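Local coordinates for protein aminopeptidase N (Francisella tularensis subsp. tularensis, PDB 5DLL) that removes single amino acids from the N-termini of peptides as a zinc-dependent M1-family aminopeptidase, probably acting in the breakdown of intracellular peptides, at residues D807-L812 / E846-S851; F815-A820 / N852-V857. All coordinates share one frame; numbering follows the deposited sequence.

Contact 1 of 2, residues D807-L812 / E846-S851; sequences DTVLAL and EKIKAS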
ATOM      1  N   ASP A 807     -21.573   5.345  20.833  1.00 43.50           N
ATOM      2  CA  ASP A 807     -22.736   6.067  20.327  1.00 45.27           C
ATOM      3  C   ASP A 807     -22.670   6.212  18.815  1.00 45.01           C
ATOM      4  O   ASP A 807     -23.614   5.867  18.110  1.00 47.62           O
ATOM      5  CB  ASP A 807     -22.829   7.460  20.960  1.00 49.00           C
ATOM      6  CG  ASP A 807     -23.111   7.416  22.455  1.00 53.63           C
ATOM      7  OD1 ASP A 807     -23.515   6.353  22.979  1.00 60.20           O
ATOM      8  OD2 ASP A 807     -22.927   8.462  23.108  1.00 56.87           O
ATOM      9  N   THR A 808     -21.548   6.716  18.321  1.00 46.34           N
ATOM     10  CA  THR A 808     -21.397   6.967  16.891  1.00 51.47           C
ATOM     11  C   THR A 808     -21.501   5.680  16.074  1.00 48.01           C
ATOM     12  O   THR A 808     -22.105   5.674  15.005  1.00 49.65           O
ATOM     13  CB  THR A 808     -20.070   7.683  16.586  1.00 51.45           C
ATOM     14  OG1 THR A 808     -19.027   7.081  17.352  1.00 57.80           O
ATOM     15  CG2 THR A 808     -20.162   9.161  16.950  1.00 50.28           C
ATOM     16  N   VAL A 809     -20.934   4.591  16.588  1.00 47.14           N
ATOM     17  CA  VAL A 809     -21.046   3.283  15.939  1.00 47.09           C
ATOM     18  C   VAL A 809     -22.506   2.893  15.713  1.00 51.01           C
ATOM     19  O   VAL A 809     -22.856   2.372  14.655  1.00 52.53           O
ATOM     20  CB  VAL A 809     -20.346   2.177  16.759  1.00 45.22           C
ATOM     21  CG1 VAL A 809     -20.727   0.791  16.245  1.00 46.80           C
ATOM     22  CG2 VAL A 809     -18.833   2.362  16.716  1.00 46.64           C
ATOM     23  N   LEU A 810     -23.349   3.144  16.711  1.00 50.03           N
ATOM     24  CA  LEU A 810     -24.771   2.828  16.612  1.00 51.70           C
ATOM     25  C   LEU A 810     -25.512   3.755  15.645  1.00 52.36           C
ATOM     26  O   LEU A 810     -26.458   3.326  14.984  1.00 53.40           O
ATOM     27  CB  LEU A 810     -25.423   2.864  17.999  1.00 52.52           C
ATOM     28  CG  LEU A 810     -24.936   1.766  18.955  1.00 52.42           C
ATOM     29  CD1 LEU A 810     -25.448   2.014  20.368  1.00 53.42           C
ATOM     30  CD2 LEU A 810     -25.338   0.381  18.458  1.00 48.23           C
ATOM     31  N   ALA A 811     -25.088   5.017  15.570  1.00 49.57           N
ATOM     32  CA  ALA A 811     -25.675   5.979  14.635  1.00 51.91           C
ATOM     33  C   ALA A 811     -25.255   5.679  13.188  1.00 56.94           C
ATOM     34  O   ALA A 811     -26.072   5.740  12.264  1.00 56.91           O
ATOM     35  CB  ALA A 811     -25.273   7.394  15.022  1.00 50.04           C
ATOM     36  N   LEU A 812     -23.975   5.361  13.006  1.00 55.23           N
ATOM     37  CA  LEU A 812     -23.446   4.951  11.706  1.00 57.36           C
ATOM     38  C   LEU A 812     -24.097   3.664  11.196  1.00 54.97           C
ATOM     39  O   LEU A 812     -24.372   3.525  10.005  1.00 51.23           O
ATOM     40  CB  LEU A 812     -21.932   4.738  11.794  1.00 52.87           C
ATOM     41  CG  LEU A 812     -21.069   5.966  12.068  1.00 52.82           C
ATOM     42  CD1 LEU A 812     -19.625   5.537  12.283  1.00 52.97           C
ATOM     43  CD2 LEU A 812     -21.181   6.976  10.938  1.00 54.46           C
ATOM     44  N   GLU A 846     -19.914  -3.815  24.893  1.00 51.65           N
ATOM     45  CA  GLU A 846     -21.140  -4.451  25.388  1.00 53.25           C
ATOM     46  C   GLU A 846     -22.370  -3.550  25.212  1.00 45.97           C
ATOM     47  O   GLU A 846     -23.482  -4.048  25.063  1.00 57.17           O
ATOM     48  CB  GLU A 846     -20.980  -4.888  26.854  1.00 55.36           C
ATOM     49  CG  GLU A 846     -20.245  -6.215  27.018  1.00 58.97           C
ATOM     50  CD  GLU A 846     -19.667  -6.424  28.410  1.00 78.90           C
ATOM     51  OE1 GLU A 846     -20.074  -5.714  29.356  1.00 93.39           O
ATOM     52  OE2 GLU A 846     -18.797  -7.309  28.563  1.00 84.18           O
ATOM     53  N   LYS A 847     -22.164  -2.235  25.227  1.00 41.40           N
ATOM     54  CA  LYS A 847     -23.237  -1.277  24.969  1.00 40.50           C
ATOM     55  C   LYS A 847     -23.689  -1.346  23.509  1.00 43.68           C
ATOM     56  O   LYS A 847     -24.879  -1.239  23.213  1.00 66.59           O
ATOM     57  CB  LYS A 847     -22.777   0.141  25.322  1.00 41.18           C
ATOM     58  CG  LYS A 847     -23.890   1.166  25.479  1.00 42.45           C
ATOM     59  CD  LYS A 847     -24.080   1.989  24.219  1.00 50.02           C
ATOM     60  CE  LYS A 847     -25.185   3.019  24.388  1.00 58.30           C
ATOM     61  NZ  LYS A 847     -24.860   4.040  25.419  1.00 56.51           N
ATOM     62  N   ILE A 848     -22.736  -1.529  22.604  1.00 39.54           N
ATOM     63  CA  ILE A 848     -23.033  -1.711  21.180  1.00 45.77           C
ATOM     64  C   ILE A 848     -23.798  -3.027  20.963  1.00 45.39           C
ATOM     65  O   ILE A 848     -24.830  -3.053  20.292  1.00 45.81           O
ATOM     66  CB  ILE A 848     -21.728  -1.687  20.335  1.00 45.45           C
ATOM     67  CG1 ILE A 848     -21.109  -0.280  20.345  1.00 47.00           C
ATOM     68  CG2 ILE A 848     -21.983  -2.132  18.898  1.00 42.81           C
ATOM     69  CD1 ILE A 848     -19.625  -0.247  20.035  1.00 46.37           C
ATOM     70  N   LYS A 849     -23.276  -4.104  21.541  1.00 45.96           N
ATOM     71  CA  LYS A 849     -23.886  -5.439  21.472  1.00 43.84           C
ATOM     72  C   LYS A 849     -25.334  -5.455  21.997  1.00 45.55           C
ATOM     73  O   LYS A 849     -26.203  -6.120  21.426  1.00 44.14           O
ATOM     74  CB  LYS A 849     -23.007  -6.419  22.265  1.00 42.30           C
ATOM     75  CG  LYS A 849     -23.562  -7.815  22.496  1.00 47.96           C
ATOM     76  CD  LYS A 849     -22.591  -8.628  23.344  1.00 54.52           C
ATOM     77  CE  LYS A 849     -23.270  -9.770  24.082  1.00 57.11           C
ATOM     78  NZ  LYS A 849     -23.808 -10.793  23.147  1.00 67.61           N
ATOM     79  N   ALA A 850     -25.584  -4.703  23.067  1.00 43.01           N
ATOM     80  CA  ALA A 850     -26.872  -4.720  23.757  1.00 39.80           C
ATOM     81  C   ALA A 850     -27.916  -3.762  23.166  1.00 44.05           C
ATOM     82  O   ALA A 850     -29.055  -3.741  23.630  1.00 51.21           O
ATOM     83  CB  ALA A 850     -26.663  -4.413  25.233  1.00 37.98           C
ATOM     84  N   SER A 851     -27.542  -2.976  22.156  1.00 43.54           N
ATOM     85  CA  SER A 851     -28.475  -2.031  21.522  1.00 42.83           C
ATOM     86  C   SER A 851     -29.059  -2.542  20.195  1.00 41.89           C
ATOM     87  O   SER A 851     -29.562  -1.755  19.392  1.00 37.77           O
ATOM     88  CB  SER A 851     -27.787  -0.680  21.313  1.00 40.83           C
ATOM     89  OG  SER A 851     -27.560  -0.049  22.561  1.00 47.49           O
TER
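L810 and V809 on helix 800-815 pack against I848 and K847 in the last turn of helix 835-849, and S851 just after it, a helix-helix contact in the C-terminal helical domain. L810 is the centre of it. Both its methyls rest against S851 CB, CD1 at 3.7 Å and CD2 at 3.9 Å. L810 CD2 also reaches the backbone carbonyl O of I848, at 3.9 Å. V809 sits deeper. Its CG1, anti to the backbone N (chi1 167°), meets CD1 of I848 at 4.1 Å, and the two side chains run nearly at right angles. I848 also touches V857 and V861 of helix 855-866 and so joins this contact to the last helix. S851 OG gives a 3.0 Å hydrogen bond to K847 O, which ties the turn after the helix back onto its last turn. On the exposed side K847 bends over L810, and its NZ forms a long salt bridge of 3.6 Å with D807 OD1. No hydrogen bond crosses the contact. This is helix-helix packing between 800-815 and 835-849 within the helical C-terminal domain of M1 aminopeptidases, whose sequence family is described as ARM repeats.

Contact 2 of 2, residues F815-A820 / N852-V857; sequences FNHQVA and NPSKNV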
ATOM      1  N   PHE A 815     -27.057   3.741   8.754  1.00 73.57           N
ATOM      2  CA  PHE A 815     -26.816   4.073   7.346  1.00 77.99           C
ATOM      3  C   PHE A 815     -25.894   3.066   6.648  1.00 75.44           C
ATOM      4  O   PHE A 815     -26.191   2.609   5.543  1.00 74.89           O
ATOM      5  CB  PHE A 815     -26.207   5.475   7.231  1.00 80.39           C
ATOM      6  CG  PHE A 815     -26.907   6.519   8.065  1.00 95.37           C
ATOM      7  CD1 PHE A 815     -28.189   6.948   7.740  1.00104.65           C
ATOM      8  CD2 PHE A 815     -26.279   7.083   9.173  1.00 93.91           C
ATOM      9  CE1 PHE A 815     -28.832   7.910   8.504  1.00107.81           C
ATOM     10  CE2 PHE A 815     -26.918   8.045   9.939  1.00 97.05           C
ATOM     11  CZ  PHE A 815     -28.195   8.459   9.604  1.00102.15           C
ATOM     12  N   ASN A 816     -24.780   2.731   7.299  1.00 74.39           N
ATOM     13  CA  ASN A 816     -23.743   1.877   6.716  1.00 66.20           C
ATOM     14  C   ASN A 816     -23.151   0.938   7.769  1.00 63.54           C
ATOM     15  O   ASN A 816     -22.578   1.393   8.760  1.00 58.75           O
ATOM     16  CB  ASN A 816     -22.640   2.760   6.116  1.00 64.53           C
ATOM     17  CG  ASN A 816     -21.699   2.001   5.191  1.00 61.53           C
ATOM     18  OD1 ASN A 816     -21.496   0.793   5.326  1.00 56.72           O
ATOM     19  ND2 ASN A 816     -21.108   2.723   4.246  1.00 65.90           N
ATOM     20  N   HIS A 817     -23.284  -0.370   7.542  1.00 63.35           N
ATOM     21  CA  HIS A 817     -22.797  -1.383   8.488  1.00 55.76           C
ATOM     22  C   HIS A 817     -21.296  -1.613   8.373  1.00 54.83           C
ATOM     23  O   HIS A 817     -20.652  -1.989   9.349  1.00 62.81           O
ATOM     24  CB  HIS A 817     -23.499  -2.730   8.283  1.00 56.75           C
ATOM     25  CG  HIS A 817     -24.994  -2.649   8.258  1.00 58.58           C
ATOM     26  ND1 HIS A 817     -25.709  -1.727   8.992  1.00 55.53           N
ATOM     27  CD2 HIS A 817     -25.909  -3.396   7.597  1.00 63.07           C
ATOM     28  CE1 HIS A 817     -27.000  -1.900   8.772  1.00 56.10           C
ATOM     29  NE2 HIS A 817     -27.148  -2.906   7.930  1.00 62.96           N
ATOM     30  N   GLN A 818     -20.743  -1.417   7.177  1.00 61.95           N
ATOM     31  CA  GLN A 818     -19.312  -1.631   6.955  1.00 63.51           C
ATOM     32  C   GLN A 818     -18.526  -0.570   7.704  1.00 51.70           C
ATOM     33  O   GLN A 818     -17.583  -0.884   8.422  1.00 46.29           O
ATOM     34  CB  GLN A 818     -18.964  -1.581   5.462  1.00 72.27           C
ATOM     35  CG  GLN A 818     -19.754  -2.536   4.572  1.00 85.64           C
ATOM     36  CD  GLN A 818     -19.658  -3.986   5.011  1.00 92.18           C
ATOM     37  OE1 GLN A 818     -18.643  -4.420   5.557  1.00104.52           O
ATOM     38  NE2 GLN A 818     -20.720  -4.746   4.769  1.00 94.35           N
ATOM     39  N   VAL A 819     -18.953   0.680   7.543  1.00 51.17           N
ATOM     40  CA  VAL A 819     -18.323   1.835   8.182  1.00 50.08           C
ATOM     41  C   VAL A 819     -18.478   1.781   9.699  1.00 48.03           C
ATOM     42  O   VAL A 819     -17.529   2.072  10.435  1.00 44.56           O
ATOM     43  CB  VAL A 819     -18.920   3.157   7.645  1.00 53.46           C
ATOM     44  CG1 VAL A 819     -18.429   4.357   8.446  1.00 52.71           C
ATOM     45  CG2 VAL A 819     -18.574   3.335   6.175  1.00 57.92           C
ATOM     46  N   ALA A 820     -19.668   1.415  10.164  1.00 44.28           N
ATOM     47  CA  ALA A 820     -19.914   1.259  11.601  1.00 43.47           C
ATOM     48  C   ALA A 820     -18.987   0.204  12.219  1.00 42.96           C
ATOM     49  O   ALA A 820     -18.494   0.374  13.335  1.00 42.33           O
ATOM     50  CB  ALA A 820     -21.373   0.899  11.851  1.00 45.44           C
ATOM     51  N   ASN A 852     -29.014  -3.856  19.984  1.00 43.70           N
ATOM     52  CA  ASN A 852     -29.549  -4.480  18.775  1.00 43.46           C
ATOM     53  C   ASN A 852     -29.035  -3.805  17.506  1.00 42.39           C
ATOM     54  O   ASN A 852     -29.776  -3.090  16.826  1.00 41.30           O
ATOM     55  CB  ASN A 852     -31.083  -4.493  18.798  1.00 41.84           C
ATOM     56  CG  ASN A 852     -31.682  -5.263  17.630  1.00 42.54           C
ATOM     57  OD1 ASN A 852     -31.091  -6.223  17.122  1.00 41.14           O
ATOM     58  ND2 ASN A 852     -32.860  -4.839  17.194  1.00 46.36           N
ATOM     59  N   PRO A 853     -27.752  -4.019  17.193  1.00 45.61           N
ATOM     60  CA  PRO A 853     -27.195  -3.520  15.952  1.00 42.61           C
ATOM     61  C   PRO A 853     -27.408  -4.528  14.833  1.00 44.80           C
ATOM     62  O   PRO A 853     -27.967  -5.606  15.063  1.00 55.72           O
ATOM     63  CB  PRO A 853     -25.715  -3.391  16.281  1.00 44.01           C
ATOM     64  CG  PRO A 853     -25.457  -4.496  17.250  1.00 45.87           C
ATOM     65  CD  PRO A 853     -26.745  -4.746  17.989  1.00 48.15           C
ATOM     66  N   SER A 854     -26.965  -4.173  13.632  1.00 41.42           N
ATOM     67  CA  SER A 854     -26.984  -5.084  12.497  1.00 41.00           C
ATOM     68  C   SER A 854     -26.191  -6.343  12.820  1.00 44.35           C
ATOM     69  O   SER A 854     -25.369  -6.355  13.741  1.00 40.34           O
ATOM     70  CB  SER A 854     -26.385  -4.408  11.261  1.00 42.63           C
ATOM     71  OG  SER A 854     -25.022  -4.058  11.471  1.00 38.50           O
ATOM     72  N   LYS A 855     -26.449  -7.397  12.054  1.00 51.68           N
ATOM     73  CA  LYS A 855     -25.741  -8.666  12.205  1.00 53.59           C
ATOM     74  C   LYS A 855     -24.228  -8.456  12.135  1.00 52.67           C
ATOM     75  O   LYS A 855     -23.502  -8.909  13.008  1.00 47.40           O
ATOM     76  CB  LYS A 855     -26.203  -9.653  11.127  1.00 59.34           C
ATOM     77  CG  LYS A 855     -25.439 -10.968  11.086  1.00 70.08           C
ATOM     78  CD  LYS A 855     -26.074 -11.940  10.101  1.00 82.04           C
ATOM     79  CE  LYS A 855     -25.086 -12.996   9.626  1.00 92.10           C
ATOM     80  NZ  LYS A 855     -23.979 -12.424   8.807  1.00 92.58           N
ATOM     81  N   ASN A 856     -23.774  -7.748  11.101  1.00 59.19           N
ATOM     82  CA  ASN A 856     -22.346  -7.478  10.868  1.00 62.32           C
ATOM     83  C   ASN A 856     -21.628  -6.960  12.122  1.00 50.78           C
ATOM     84  O   ASN A 856     -20.644  -7.552  12.578  1.00 48.07           O
ATOM     85  CB  ASN A 856     -22.196  -6.471   9.706  1.00 69.78           C
ATOM     86  CG  ASN A 856     -20.752  -6.294   9.243  1.00 84.08           C
ATOM     87  OD1 ASN A 856     -19.863  -7.068   9.603  1.00105.62           O
ATOM     88  ND2 ASN A 856     -20.517  -5.268   8.428  1.00 77.62           N
ATOM     89  N   VAL A 857     -22.147  -5.868  12.673  1.00 41.08           N
ATOM     90  CA  VAL A 857     -21.580  -5.219  13.855  1.00 36.36           C
ATOM     91  C   VAL A 857     -21.717  -6.078  15.118  1.00 39.68           C
ATOM     92  O   VAL A 857     -20.785  -6.147  15.926  1.00 39.50           O
ATOM     93  CB  VAL A 857     -22.255  -3.849  14.094  1.00 34.20           C
ATOM     94  CG1 VAL A 857     -21.860  -3.263  15.443  1.00 31.54           C
ATOM     95  CG2 VAL A 857     -21.920  -2.892  12.957  1.00 32.65           C
TER
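Two helix N-termini meet here, in the C-terminal helical domain, assigned to an ARM-repeat family: the start of helix 817-824 faces the start of helix 855-866. Each has its own N-cap residue, N816 and S854. The central contact is a CH-pi interaction between S854 and the imidazole of H817. S854 CB lies 3.5 Å from the centroid of the H817 ring and only 7° off the ring normal, so it sits squarely over one face. The hydroxyl is also over that face, but displaced toward the CG-ND1 bond, with S854 OG 3.5 Å from H817 CG. Both polar groups have partners on D813, at the end of helix 800-815. S854 OG is hydrogen-bonded to the D813 carboxylate, and H817 ND1 has a weak bond with the D813 backbone O. D813 thus links the two helix starts and probably helps hold the ring over S854.

Beside the ring, N856 projects its amide toward helix 817-824. Its CG is anti to the backbone N (chi1 -171°), which carries ND2 across to the H817 backbone. N856 ND2 lies 3.4 Å from H817 O and 3.5 Å from Q818 OE1. The Q818 chain folds at chi2 to bring its amide there. The Q818 and N856 side chains cross at about a right angle, with their amide planes 39° apart. Deeper in, V857 CG2 packs on A820 CB at 4.0 Å, and both of these residues are buried. A820 also touches L812 of the preceding helix.

The N816 cap shapes the first turn that carries H817. N816 OD1 accepts a 3.0 Å hydrogen bond from Q818 N and a weaker, longer one from V819 N, 3.4 Å away.

Overall arrangement
Contacts 1 and 2 are neighbours, with centres about 9 Å apart, and both lie in the C-terminal helical domain away from the metal sites. Their segments alternate along the chain. Helices 800-815 and 817-824 supply one side, and helices 835-849 and 855-866 the other. Both contacts are partly buried. They merge at their inner ends, where I848 CG2 meets V857 CG1 at 3.6 Å and V809 O meets A820 CB at 3.5 Å. Their outer parts differ. Contact 1 uses leucine methyls and a long salt bridge, where one helix ends. Contact 2 uses an imidazole face and side-chain amides, where two helices begin.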